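Local coordinates for protein abietadiene synthase, chloroplastic (Abies grandis, PDB 3S9V) that is a chloroplastic member of the terpene synthase family, with a largely helical chain that includes a metal-binding domain, at residues F99-I105 with M139-A143; A157-E161 with I179-E184; V526-S531 with T643-S648; R591-G595 with L650-L656. All coordinates share one frame; numbering follows the deposited sequence.

Contact 1: F99-I105 with M139-A143; sequences FLAYDRI and MEDEA
Met139 lays its terminal methyl against the ring of Tyr102, with Met139 CE 3.5 Å from Tyr102 CE2. The methyl approaches the ring obliquely. The Met139 chain is bent about CB-CG (chi2 -49°) and CG-SD (chi3 -71°), and this curls CE back toward the start of helix 101-117. The sulfur rests on the methyl of Ala101, with Met139 SD 3.9 Å from Ala101 CB. One turn on, Ile105 meets Met139 tip to tip, and Ile105 CD1 lies 3.8 Å from Met139 CE. Met139 thus touches three residues of the helix's first turns. This apolar cluster is buried.

Glu142 also packs on Ala101. Glu142 CG lies 3.7 Å from Ala101 CB. The chain is bent, and Glu142 OE1 comes to the edge of the Phe99 ring, 4.0 Å from Phe99 CE2. Ring and carboxylate planes stand 69° apart. Glu142 is poorly ordered, so these details are less certain. No direct hydrogen bond joins the two segments. A water accepts from Ala101 N at 2.9 Å. It also lies near Glu142 OE1, but that link is unusually short and doubtful. Ala101 follows the N-cap residue Leu100, so its N-H lies in the first turn, where helical N-H groups lack a helical acceptor.

The loop 139-143 follows helix 122-136 and leads toward helix 151-164. Phe175 of helix 174-187 touches both Tyr102 and Met139. Phe151 of helix 151-164 packs on Tyr102 and Ile105, while Gln135 of helix 122-136 touches Phe99, Ala101 and Ile105.

Contact 2: A157-E161 with I179-E184; sequences AMLKE and IIEKRE
Arg183 reaches across to helix 157-161 with its chain extended from CG to NE. CG lies opposite the backbone N (chi1 167°), which sends the chain out toward Ala157. One face of the Arg183 guanidinium lies over the backbone of Ala157, whose CA is 3.8 Å above the plane and offset toward its edge. Ala157 CB is 3.7 Å from Arg183 NE. Outside partners fix the group: NE is hydrogen-bonded to Ile153 O and NH2 to Gly208 O, and NH2 also forms a salt bridge with Glu211.

Leu159 and Ile180 slant across each other. Leu159 CD1 sits 3.7 Å from Ile180 CG1, and the same methyl also meets Ile179 CG2 at 3.8 Å. These branched chains form the apolar part of the contact.

Lys160 crosses Glu184 at about a right angle. Lys160 NZ makes a long salt bridge of 3.6 Å to Glu184 OE2. Arg183 NH1 lies 3.8 Å from Glu184 OE2, also a long pair. Both cations lie near this one oxygen, which probably offsets their closeness.

The axes of segments 157-161 and 179-184 pass 10.2 Å apart at an angle of 119°. The successive helices 151-164 and 174-187 thus cross steeply, consistent with the all-helical build of a plant terpene synthase.

Contact 3: V526-S531 with T643-S648; sequences VYTKTS and TVVLIS
Val644 sets a methyl on the Tyr527 ring between two near-antiparallel helices of the terpene synthase metal-binding domain, an all-helical fold. The axes of segments 526-531 and 643-648 run at 143° and come within 9.0 Å.

The main interaction is CH-pi. Val644 CG1 lies over the ring centre, 3.4 Å from the centroid of Tyr527 and 7° off the ring normal. This branch stands opposite the backbone N of Val644 (chi1 -178°), which points it at the ring. At the far end of the ring, Tyr527 OH and Thr750 OG1 are hydrogen-bonded.

Apolar packing continues along the interface. Val526 CG1 meets Ile647 CG2 at 3.8 Å, the two side chains crossing at about a right angle. Thr530 turns CG2 to Ile647 CD1, also at 3.8 Å. Helix 570-594 touches this cluster through Ile586, which packs on both Val526 and Ile647.

No hydrogen bond crosses between the segments. The hydroxyls of Ser531 and Ser648 bond within their own helices. Ser531 OG donates to Tyr527 O at 2.8 Å, and Ser531 N-H reaches that oxygen from the opposite face of the carbonyl plane. Packing here is tight, with Ser531 OG 3.2 Å from Val644 CG1.

Ser648 repeats this pattern: Ser648 OG donates to Val644 O at 2.8 Å while lying just 3.2 Å from Tyr527 CA.

Contact 4: R591-G595 with L650-L656; sequences RERQG and LFTGEVL
Gln594 reaches from the last turn of helix 570-594 into the loop 650-656. From CB the chain leaves beside the backbone N, then bends about CB-CG (chi2 -54°). That bend swings the amide toward the loop. Gln594 CD lies between the two loop arms, 3.6 Å from Leu656 N and 3.9 Å from Leu650 O. Gln594 OE1 accepts a fairly straight bond from Leu656 N, 2.8 Å long with an angle of 163° at the hydrogen. The donor lies in the carbonyl plane, on a lone pair. A water also donates to OE1 and to Leu656 O. On the other branch, Gln594 NE2 gives a hydrogen to Leu650 O at 2.8 Å. This bond is more bent, at 141°, but Leu650 O lies close to the amide plane. One side chain thus ties both ends of the loop and has its rotation fixed by two bonds.

Arg593, the preceding residue, crosses Phe651 at about a right angle. Arg593 CD lies 3.7 Å from Phe651 CD2. A second water accepts from Arg593 NE and Gly653 N and donates to Leu650 O.

The loop joins helix 641-648 to helix 658-661. Tyr601 of helix 599-621 packs on Leu650 and Leu656. Phe651 touches Lys522 and Val526 of helix 521-541, and Thr652 OG1 and Tyr743 OH of helix 741-757 are hydrogen-bonded.

The contacts form two pairs at opposite sides of the chain's centre. Contact 1 closes before contact 2 opens. Their centres are about 17 Å apart, and their nearest atoms about 6 Å. Helices 151-164 and 174-187 of contact 2 also pack on contact 1. Contacts 3 and 4 lie within the terpene synthase metal-binding domain, with centres about 14 Å apart. Their segments alternate along the chain, and they touch where Val526 CG2 meets Phe651 CD1 at 4.0 Å. Helix 641-648 leads directly into the loop of contact 4. Centres of the two pairs are about 59 to 73 Å apart, so the two pairs lie in separate helical regions of this elongated protein.

Contact 1: F99-I105 with M139-A143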
loop_
_atom_site.group_PDB
_atom_site.type_symbol
_atom_site.label_atom_id
_atom_site.label_comp_id
_atom_site.label_asym_id
_atom_site.label_seq_id
_atom_site.Cartn_x
_atom_site.Cartn_y
_atom_site.Cartn_z
ATOM N N PHE A 99 19.226 5.171 -19.840
ATOM C CA PHE A 99 19.874 6.412 -20.208
ATOM C C PHE A 99 19.232 7.678 -19.660
ATOM O O PHE A 99 18.059 7.956 -19.911
ATOM C CB PHE A 99 19.948 6.540 -21.729
ATOM C CG PHE A 99 20.675 7.770 -22.191
ATOM C CD1 PHE A 99 22.040 7.725 -22.456
ATOM C CD2 PHE A 99 20.001 8.985 -22.323
ATOM C CE1 PHE A 99 22.727 8.875 -22.846
ATOM C CE2 PHE A 99 20.676 10.141 -22.710
ATOM C CZ PHE A 99 22.042 10.087 -22.971
ATOM N N LEU A 100 20.021 8.445 -18.916
ATOM C CA LEU A 100 19.577 9.725 -18.381
ATOM C C LEU A 100 20.749 10.651 -18.680
ATOM O O LEU A 100 21.867 10.420 -18.219
ATOM C CB LEU A 100 19.325 9.657 -16.873
ATOM C CG LEU A 100 18.760 10.966 -16.294
ATOM C CD1 LEU A 100 17.344 11.230 -16.839
ATOM C CD2 LEU A 100 18.735 10.888 -14.778
ATOM N N ALA A 101 20.506 11.681 -19.475
ATOM C CA ALA A 101 21.569 12.602 -19.841
ATOM C C ALA A 101 22.348 13.112 -18.630
ATOM O O ALA A 101 23.576 12.974 -18.578
ATOM C CB ALA A 101 20.993 13.778 -20.645
ATOM N N TYR A 102 21.647 13.689 -17.656
ATOM C CA TYR A 102 22.317 14.219 -16.463
ATOM C C TYR A 102 23.253 13.195 -15.827
ATOM O O TYR A 102 24.400 13.497 -15.519
ATOM C CB TYR A 102 21.288 14.670 -15.429
ATOM C CG TYR A 102 20.495 15.885 -15.843
ATOM C CD1 TYR A 102 19.105 15.847 -15.875
ATOM C CD2 TYR A 102 21.134 17.075 -16.192
ATOM C CE1 TYR A 102 18.360 16.963 -16.244
ATOM C CE2 TYR A 102 20.400 18.202 -16.562
ATOM C CZ TYR A 102 19.010 18.136 -16.586
ATOM O OH TYR A 102 18.262 19.231 -16.947
ATOM N N ASP A 103 22.742 11.985 -15.633
ATOM C CA ASP A 103 23.494 10.879 -15.049
ATOM C C ASP A 103 24.808 10.651 -15.810
ATOM O O ASP A 103 25.883 10.631 -15.213
ATOM C CB ASP A 103 22.612 9.617 -15.085
ATOM C CG ASP A 103 23.294 8.369 -14.505
ATOM O OD1 ASP A 103 23.569 8.327 -13.285
ATOM O OD2 ASP A 103 23.533 7.413 -15.279
ATOM N N ARG A 104 24.723 10.492 -17.129
ATOM C CA ARG A 104 25.910 10.244 -17.942
ATOM C C ARG A 104 26.957 11.356 -17.918
ATOM O O ARG A 104 28.142 11.074 -17.755
ATOM C CB ARG A 104 25.511 9.948 -19.393
ATOM C CG ARG A 104 24.643 8.703 -19.560
ATOM C CD ARG A 104 25.305 7.468 -18.946
ATOM N NE ARG A 104 24.451 6.292 -19.072
ATOM C CZ ARG A 104 24.180 5.683 -20.224
ATOM N NH1 ARG A 104 24.703 6.132 -21.359
ATOM N NH2 ARG A 104 23.372 4.634 -20.247
ATOM N N ILE A 105 26.545 12.613 -18.078
ATOM C CA ILE A 105 27.528 13.696 -18.055
ATOM C C ILE A 105 28.121 13.897 -16.668
ATOM O O ILE A 105 29.262 14.334 -16.541
ATOM C CB ILE A 105 26.939 15.048 -18.532
ATOM C CG1 ILE A 105 25.746 15.444 -17.667
ATOM C CG2 ILE A 105 26.544 14.952 -19.988
ATOM C CD1 ILE A 105 25.207 16.817 -17.985
ATOM N N MET A 139 21.789 19.097 -24.294
ATOM C CA MET A 139 21.093 19.205 -23.017
ATOM C C MET A 139 19.767 19.957 -23.070
ATOM O O MET A 139 18.966 19.881 -22.137
ATOM C CB MET A 139 22.015 19.847 -21.976
ATOM C CG MET A 139 23.206 18.975 -21.600
ATOM S SD MET A 139 22.727 17.261 -21.209
ATOM C CE MET A 139 21.912 17.486 -19.660
ATOM N N GLU A 140 19.522 20.668 -24.164
ATOM C CA GLU A 140 18.287 21.425 -24.294
ATOM C C GLU A 140 17.094 20.558 -24.683
ATOM O O GLU A 140 15.958 21.025 -24.650
ATOM C CB GLU A 140 18.463 22.558 -25.311
ATOM C CG GLU A 140 19.556 23.554 -24.928
ATOM C CD GLU A 140 19.641 24.739 -25.876
ATOM O OE1 GLU A 140 19.830 24.521 -27.093
ATOM O OE2 GLU A 140 19.524 25.890 -25.403
ATOM N N ASP A 141 17.338 19.301 -25.044
ATOM C CA ASP A 141 16.234 18.418 -25.417
ATOM C C ASP A 141 16.007 17.346 -24.349
ATOM O O ASP A 141 15.297 16.358 -24.568
ATOM C CB ASP A 141 16.499 17.769 -26.781
ATOM C CG ASP A 141 15.220 17.262 -27.446
ATOM O OD1 ASP A 141 15.264 16.926 -28.650
ATOM O OD2 ASP A 141 14.170 17.197 -26.770
ATOM N N GLU A 142 16.616 17.565 -23.188
ATOM C CA GLU A 142 16.494 16.654 -22.058
ATOM C C GLU A 142 16.004 17.480 -20.870
ATOM O O GLU A 142 16.071 17.046 -19.724
ATOM C CB GLU A 142 17.856 16.027 -21.739
ATOM C CG GLU A 142 18.573 15.441 -22.956
ATOM C CD GLU A 142 17.890 14.201 -23.516
ATOM O OE1 GLU A 142 17.960 13.137 -22.869
ATOM O OE2 GLU A 142 17.281 14.289 -24.604
ATOM N N ALA A 143 15.507 18.678 -21.169
ATOM C CA ALA A 143 15.005 19.606 -20.155
ATOM C C ALA A 143 13.837 19.051 -19.341
ATOM O O ALA A 143 13.718 19.340 -18.150
ATOM C CB ALA A 143 14.599 20.922 -20.816
HETATM O O HOH W 1 17.911 12.116 -20.652
#

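Contact 2: A157-E161 with I179-E184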
loop_
_atom_site.group_PDB
_atom_site.type_symbol
_atom_site.label_atom_id
_atom_site.label_comp_id
_atom_site.label_asym_id
_atom_site.label_seq_id
_atom_site.Cartn_x
_atom_site.Cartn_y
_atom_site.Cartn_z
ATOM N N ALA A 157 30.547 22.267 -9.612
ATOM C CA ALA A 157 31.736 22.215 -8.779
ATOM C C ALA A 157 32.853 21.476 -9.508
ATOM O O ALA A 157 34.012 21.870 -9.426
ATOM C CB ALA A 157 31.426 21.529 -7.460
ATOM N N MET A 158 32.507 20.408 -10.221
ATOM C CA MET A 158 33.506 19.647 -10.966
ATOM C C MET A 158 33.874 20.381 -12.256
ATOM O O MET A 158 35.000 20.252 -12.741
ATOM C CB MET A 158 32.999 18.236 -11.295
ATOM C CG MET A 158 32.884 17.291 -10.092
ATOM S SD MET A 158 32.650 15.548 -10.577
ATOM C CE MET A 158 31.084 15.673 -11.455
ATOM N N LEU A 159 32.930 21.143 -12.815
ATOM C CA LEU A 159 33.216 21.911 -14.029
ATOM C C LEU A 159 34.385 22.843 -13.733
ATOM O O LEU A 159 35.293 22.998 -14.553
ATOM C CB LEU A 159 32.004 22.751 -14.466
ATOM C CG LEU A 159 30.932 22.065 -15.320
ATOM C CD1 LEU A 159 29.813 23.049 -15.650
ATOM C CD2 LEU A 159 31.562 21.536 -16.594
ATOM N N LYS A 160 34.352 23.462 -12.553
ATOM C CA LYS A 160 35.414 24.371 -12.130
ATOM C C LYS A 160 36.725 23.619 -11.921
ATOM O O LYS A 160 37.793 24.133 -12.249
ATOM C CB LYS A 160 35.007 25.101 -10.844
ATOM C CG LYS A 160 33.760 25.957 -11.025
ATOM C CD LYS A 160 33.279 26.594 -9.730
ATOM C CE LYS A 160 34.224 27.671 -9.245
ATOM N NZ LYS A 160 33.648 28.416 -8.091
ATOM N N GLU A 161 36.650 22.397 -11.390
ATOM C CA GLU A 161 37.859 21.604 -11.179
ATOM C C GLU A 161 38.481 21.351 -12.543
ATOM O O GLU A 161 39.663 21.600 -12.759
ATOM C CB GLU A 161 37.555 20.239 -10.551
ATOM C CG GLU A 161 36.879 20.229 -9.183
ATOM C CD GLU A 161 36.896 18.830 -8.559
ATOM O OE1 GLU A 161 37.969 18.418 -8.060
ATOM O OE2 GLU A 161 35.849 18.139 -8.582
ATOM N N ILE A 179 24.969 27.062 -15.693
ATOM C CA ILE A 179 24.731 26.236 -14.521
ATOM C C ILE A 179 25.750 26.587 -13.435
ATOM O O ILE A 179 25.470 26.458 -12.241
ATOM C CB ILE A 179 24.794 24.731 -14.855
ATOM C CG1 ILE A 179 24.071 23.940 -13.769
ATOM C CG2 ILE A 179 26.234 24.269 -14.962
ATOM C CD1 ILE A 179 23.908 22.479 -14.096
ATOM N N ILE A 180 26.927 27.044 -13.850
ATOM C CA ILE A 180 27.963 27.435 -12.898
ATOM C C ILE A 180 27.521 28.715 -12.197
ATOM O O ILE A 180 27.651 28.851 -10.978
ATOM C CB ILE A 180 29.313 27.689 -13.606
ATOM C CG1 ILE A 180 29.900 26.363 -14.092
ATOM C CG2 ILE A 180 30.280 28.385 -12.660
ATOM C CD1 ILE A 180 31.124 26.520 -14.963
ATOM N N GLU A 181 26.985 29.652 -12.971
ATOM C CA GLU A 181 26.513 30.916 -12.422
ATOM C C GLU A 181 25.369 30.686 -11.436
ATOM O O GLU A 181 25.301 31.332 -10.384
ATOM C CB GLU A 181 26.042 31.836 -13.552
ATOM C CG GLU A 181 25.464 33.160 -13.076
ATOM C CD GLU A 181 24.868 33.980 -14.208
ATOM O OE1 GLU A 181 24.324 35.073 -13.932
ATOM O OE2 GLU A 181 24.944 33.530 -15.374
ATOM N N LYS A 182 24.474 29.762 -11.779
ATOM C CA LYS A 182 23.331 29.459 -10.931
ATOM C C LYS A 182 23.765 28.802 -9.627
ATOM O O LYS A 182 23.185 29.063 -8.576
ATOM C CB LYS A 182 22.343 28.546 -11.663
ATOM C CG LYS A 182 21.058 28.316 -10.890
ATOM C CD LYS A 182 20.101 27.387 -11.627
ATOM C CE LYS A 182 18.844 27.127 -10.796
ATOM N NZ LYS A 182 17.892 26.200 -11.471
ATOM N N ARG A 183 24.780 27.944 -9.697
ATOM C CA ARG A 183 25.282 27.272 -8.505
ATOM C C ARG A 183 25.835 28.321 -7.553
ATOM O O ARG A 183 25.602 28.264 -6.345
ATOM C CB ARG A 183 26.392 26.278 -8.864
ATOM C CG ARG A 183 27.189 25.771 -7.661
ATOM C CD ARG A 183 28.254 24.764 -8.072
ATOM N NE ARG A 183 29.056 24.307 -6.938
ATOM C CZ ARG A 183 30.038 25.010 -6.382
ATOM N NH1 ARG A 183 30.355 26.210 -6.852
ATOM N NH2 ARG A 183 30.697 24.517 -5.344
ATOM N N GLU A 184 26.565 29.284 -8.108
ATOM C CA GLU A 184 27.154 30.339 -7.300
ATOM C C GLU A 184 26.077 31.145 -6.583
ATOM O O GLU A 184 26.246 31.522 -5.425
ATOM C CB GLU A 184 27.997 31.270 -8.170
ATOM C CG GLU A 184 29.156 31.892 -7.418
ATOM C CD GLU A 184 30.284 30.904 -7.181
ATOM O OE1 GLU A 184 31.155 31.181 -6.325
ATOM O OE2 GLU A 184 30.305 29.855 -7.862
#

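Contact 3: V526-S531 with T643-S648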
loop_
_atom_site.group_PDB
_atom_site.type_symbol
_atom_site.label_atom_id
_atom_site.label_comp_id
_atom_site.label_asym_id
_atom_site.label_seq_id
_atom_site.Cartn_x
_atom_site.Cartn_y
_atom_site.Cartn_z
ATOM N N VAL A 526 -20.465 -21.217 1.310
ATOM C CA VAL A 526 -21.390 -20.981 2.404
ATOM C C VAL A 526 -21.637 -19.494 2.639
ATOM O O VAL A 526 -22.719 -19.104 3.046
ATOM C CB VAL A 526 -20.885 -21.633 3.708
ATOM C CG1 VAL A 526 -21.879 -21.382 4.832
ATOM C CG2 VAL A 526 -20.695 -23.135 3.495
ATOM N N TYR A 527 -20.631 -18.673 2.372
ATOM C CA TYR A 527 -20.749 -17.229 2.544
ATOM C C TYR A 527 -21.763 -16.728 1.517
ATOM O O TYR A 527 -22.666 -15.951 1.828
ATOM C CB TYR A 527 -19.379 -16.573 2.307
ATOM C CG TYR A 527 -19.300 -15.102 2.628
ATOM C CD1 TYR A 527 -20.028 -14.167 1.902
ATOM C CD2 TYR A 527 -18.485 -14.644 3.663
ATOM C CE1 TYR A 527 -19.948 -12.808 2.195
ATOM C CE2 TYR A 527 -18.395 -13.297 3.963
ATOM C CZ TYR A 527 -19.129 -12.380 3.225
ATOM O OH TYR A 527 -19.036 -11.037 3.521
ATOM N N THR A 528 -21.603 -17.199 0.288
ATOM C CA THR A 528 -22.476 -16.818 -0.806
ATOM C C THR A 528 -23.928 -17.249 -0.600
ATOM O O THR A 528 -24.851 -16.454 -0.803
ATOM C CB THR A 528 -21.959 -17.409 -2.121
ATOM O OG1 THR A 528 -20.635 -16.915 -2.366
ATOM C CG2 THR A 528 -22.885 -17.035 -3.277
ATOM N N LYS A 529 -24.134 -18.502 -0.208
ATOM C CA LYS A 529 -25.486 -18.999 0.017
ATOM C C LYS A 529 -26.148 -18.273 1.176
ATOM O O LYS A 529 -27.306 -17.863 1.084
ATOM C CB LYS A 529 -25.466 -20.505 0.276
ATOM C CG LYS A 529 -25.251 -21.315 -1.000
ATOM C CD LYS A 529 -24.996 -22.783 -0.713
ATOM C CE LYS A 529 -24.725 -23.541 -2.009
ATOM N NZ LYS A 529 -24.325 -24.956 -1.763
ATOM N N THR A 530 -25.405 -18.099 2.262
ATOM C CA THR A 530 -25.935 -17.415 3.428
ATOM C C THR A 530 -26.274 -15.957 3.122
ATOM O O THR A 530 -27.310 -15.462 3.552
ATOM C CB THR A 530 -24.944 -17.478 4.595
ATOM O OG1 THR A 530 -24.504 -18.835 4.762
ATOM C CG2 THR A 530 -25.613 -17.022 5.873
ATOM N N SER A 531 -25.411 -15.273 2.374
ATOM C CA SER A 531 -25.666 -13.879 2.010
ATOM C C SER A 531 -26.908 -13.790 1.132
ATOM O O SER A 531 -27.762 -12.926 1.332
ATOM C CB SER A 531 -24.481 -13.284 1.247
ATOM O OG SER A 531 -23.317 -13.262 2.047
ATOM N N THR A 643 -24.758 -12.381 10.563
ATOM C CA THR A 643 -25.243 -13.726 10.222
ATOM C C THR A 643 -24.333 -14.426 9.211
ATOM O O THR A 643 -23.960 -15.594 9.393
ATOM C CB THR A 643 -26.689 -13.641 9.662
ATOM O OG1 THR A 643 -27.563 -13.239 10.717
ATOM C CG2 THR A 643 -27.158 -14.987 9.085
ATOM N N VAL A 644 -23.968 -13.695 8.160
ATOM C CA VAL A 644 -23.094 -14.214 7.126
ATOM C C VAL A 644 -21.764 -14.662 7.744
ATOM O O VAL A 644 -21.261 -15.750 7.461
ATOM C CB VAL A 644 -22.829 -13.132 6.071
ATOM C CG1 VAL A 644 -21.952 -13.697 4.955
ATOM C CG2 VAL A 644 -24.159 -12.612 5.530
ATOM N N VAL A 645 -21.206 -13.820 8.605
ATOM C CA VAL A 645 -19.948 -14.136 9.265
ATOM C C VAL A 645 -20.027 -15.342 10.199
ATOM O O VAL A 645 -19.216 -16.260 10.108
ATOM C CB VAL A 645 -19.436 -12.929 10.083
ATOM C CG1 VAL A 645 -18.265 -13.348 10.963
ATOM C CG2 VAL A 645 -19.007 -11.816 9.137
ATOM N N LEU A 646 -21.006 -15.339 11.093
ATOM C CA LEU A 646 -21.139 -16.417 12.055
ATOM C C LEU A 646 -21.343 -17.801 11.437
ATOM O O LEU A 646 -20.889 -18.807 11.986
ATOM C CB LEU A 646 -22.255 -16.082 13.040
ATOM C CG LEU A 646 -21.919 -14.845 13.893
ATOM C CD1 LEU A 646 -23.090 -14.493 14.802
ATOM C CD2 LEU A 646 -20.672 -15.113 14.722
ATOM N N ILE A 647 -22.010 -17.866 10.294
ATOM C CA ILE A 647 -22.199 -19.158 9.661
ATOM C C ILE A 647 -20.960 -19.534 8.834
ATOM O O ILE A 647 -20.529 -20.685 8.852
ATOM C CB ILE A 647 -23.482 -19.167 8.815
ATOM C CG1 ILE A 647 -24.676 -18.878 9.741
ATOM C CG2 ILE A 647 -23.646 -20.514 8.122
ATOM C CD1 ILE A 647 -26.023 -19.010 9.100
ATOM N N SER A 648 -20.366 -18.561 8.145
ATOM C CA SER A 648 -19.160 -18.816 7.354
ATOM C C SER A 648 -17.967 -19.239 8.239
ATOM O O SER A 648 -17.127 -20.036 7.816
ATOM C CB SER A 648 -18.764 -17.561 6.570
ATOM O OG SER A 648 -19.751 -17.203 5.623
#

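Contact 4: R591-G595 with L650-L656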
loop_
_atom_site.group_PDB
_atom_site.type_symbol
_atom_site.label_atom_id
_atom_site.label_comp_id
_atom_site.label_asym_id
_atom_site.label_seq_id
_atom_site.Cartn_x
_atom_site.Cartn_y
_atom_site.Cartn_z
ATOM N N ARG A 591 -21.164 -29.939 10.863
ATOM C CA ARG A 591 -21.000 -30.876 11.970
ATOM C C ARG A 591 -19.735 -31.717 11.772
ATOM O O ARG A 591 -19.036 -32.052 12.730
ATOM C CB ARG A 591 -22.220 -31.797 12.078
ATOM C CG ARG A 591 -22.058 -32.879 13.126
ATOM C CD ARG A 591 -23.334 -33.689 13.342
ATOM N NE ARG A 591 -23.808 -34.387 12.145
ATOM C CZ ARG A 591 -24.722 -33.909 11.304
ATOM N NH1 ARG A 591 -25.087 -34.622 10.245
ATOM N NH2 ARG A 591 -25.283 -32.724 11.522
ATOM N N GLU A 592 -19.440 -32.044 10.522
ATOM C CA GLU A 592 -18.267 -32.849 10.214
ATOM C C GLU A 592 -16.953 -32.079 10.346
ATOM O O GLU A 592 -15.925 -32.659 10.695
ATOM C CB GLU A 592 -18.408 -33.427 8.807
ATOM C CG GLU A 592 -19.654 -34.288 8.664
ATOM C CD GLU A 592 -20.002 -34.600 7.225
ATOM O OE1 GLU A 592 -21.093 -35.167 6.994
ATOM O OE2 GLU A 592 -19.189 -34.281 6.328
ATOM N N ARG A 593 -16.988 -30.776 10.080
ATOM C CA ARG A 593 -15.785 -29.950 10.169
ATOM C C ARG A 593 -15.582 -29.364 11.566
ATOM O O ARG A 593 -14.516 -28.837 11.871
ATOM C CB ARG A 593 -15.845 -28.824 9.127
ATOM C CG ARG A 593 -16.061 -29.335 7.706
ATOM C CD ARG A 593 -16.124 -28.221 6.669
ATOM N NE ARG A 593 -14.859 -27.501 6.549
ATOM C CZ ARG A 593 -14.312 -27.143 5.390
ATOM N NH1 ARG A 593 -13.159 -26.486 5.368
ATOM N NH2 ARG A 593 -14.911 -27.454 4.247
ATOM N N GLN A 594 -16.599 -29.469 12.416
ATOM C CA GLN A 594 -16.516 -28.935 13.768
ATOM C C GLN A 594 -16.428 -30.003 14.853
ATOM O O GLN A 594 -16.105 -29.704 16.000
ATOM C CB GLN A 594 -17.720 -28.034 14.052
ATOM C CG GLN A 594 -17.719 -26.729 13.280
ATOM C CD GLN A 594 -16.438 -25.943 13.485
ATOM O OE1 GLN A 594 -15.933 -25.837 14.604
ATOM N NE2 GLN A 594 -15.912 -25.383 12.405
ATOM N N GLY A 595 -16.727 -31.245 14.498
ATOM C CA GLY A 595 -16.655 -32.312 15.478
ATOM C C GLY A 595 -17.805 -32.322 16.467
ATOM O O GLY A 595 -17.731 -32.985 17.500
ATOM N N LEU A 650 -17.681 -21.265 10.416
ATOM C CA LEU A 650 -17.651 -22.694 10.720
ATOM C C LEU A 650 -16.877 -23.443 9.641
ATOM O O LEU A 650 -16.548 -24.611 9.810
ATOM C CB LEU A 650 -19.071 -23.265 10.758
ATOM C CG LEU A 650 -19.977 -23.103 11.977
ATOM C CD1 LEU A 650 -19.801 -21.745 12.600
ATOM C CD2 LEU A 650 -21.412 -23.325 11.526
ATOM N N PHE A 651 -16.578 -22.768 8.537
ATOM C CA PHE A 651 -15.898 -23.427 7.427
ATOM C C PHE A 651 -14.540 -22.877 7.001
ATOM O O PHE A 651 -14.214 -22.875 5.815
ATOM C CB PHE A 651 -16.844 -23.465 6.222
ATOM C CG PHE A 651 -18.174 -24.099 6.524
ATOM C CD1 PHE A 651 -19.160 -23.389 7.204
ATOM C CD2 PHE A 651 -18.427 -25.421 6.161
ATOM C CE1 PHE A 651 -20.378 -23.986 7.522
ATOM C CE2 PHE A 651 -19.638 -26.030 6.473
ATOM C CZ PHE A 651 -20.618 -25.313 7.156
ATOM N N THR A 652 -13.736 -22.451 7.967
ATOM C CA THR A 652 -12.411 -21.899 7.679
ATOM C C THR A 652 -11.337 -22.972 7.480
ATOM O O THR A 652 -10.333 -22.744 6.805
ATOM C CB THR A 652 -11.954 -20.981 8.814
ATOM O OG1 THR A 652 -11.920 -21.729 10.034
ATOM C CG2 THR A 652 -12.920 -19.799 8.971
ATOM N N GLY A 653 -11.551 -24.142 8.071
ATOM C CA GLY A 653 -10.580 -25.212 7.945
ATOM C C GLY A 653 -10.052 -25.618 9.303
ATOM O O GLY A 653 -9.308 -26.589 9.423
ATOM N N GLU A 654 -10.440 -24.862 10.327
ATOM C CA GLU A 654 -10.033 -25.135 11.700
ATOM C C GLU A 654 -11.257 -25.140 12.602
ATOM O O GLU A 654 -12.214 -24.408 12.363
ATOM C CB GLU A 654 -9.055 -24.071 12.197
ATOM C CG GLU A 654 -7.722 -24.070 11.473
ATOM C CD GLU A 654 -7.051 -25.432 11.486
ATOM O OE1 GLU A 654 -6.948 -26.036 12.577
ATOM O OE2 GLU A 654 -6.621 -25.895 10.406
ATOM N N VAL A 655 -11.226 -25.970 13.637
ATOM C CA VAL A 655 -12.338 -26.048 14.572
ATOM C C VAL A 655 -12.544 -24.683 15.229
ATOM O O VAL A 655 -11.589 -24.060 15.692
ATOM C CB VAL A 655 -12.066 -27.106 15.666
ATOM C CG1 VAL A 655 -13.164 -27.075 16.713
ATOM C CG2 VAL A 655 -11.983 -28.492 15.037
ATOM N N LEU A 656 -13.789 -24.216 15.252
ATOM C CA LEU A 656 -14.109 -22.932 15.867
ATOM C C LEU A 656 -14.380 -23.160 17.343
ATOM O O LEU A 656 -15.464 -23.607 17.718
ATOM C CB LEU A 656 -15.349 -22.312 15.219
ATOM C CG LEU A 656 -15.847 -21.001 15.847
ATOM C CD1 LEU A 656 -14.753 -19.942 15.763
ATOM C CD2 LEU A 656 -17.112 -20.531 15.133
HETATM O O HOH W 2 -14.074 -25.596 9.095
HETATM O O HOH W 3 -16.885 -26.358 17.162
#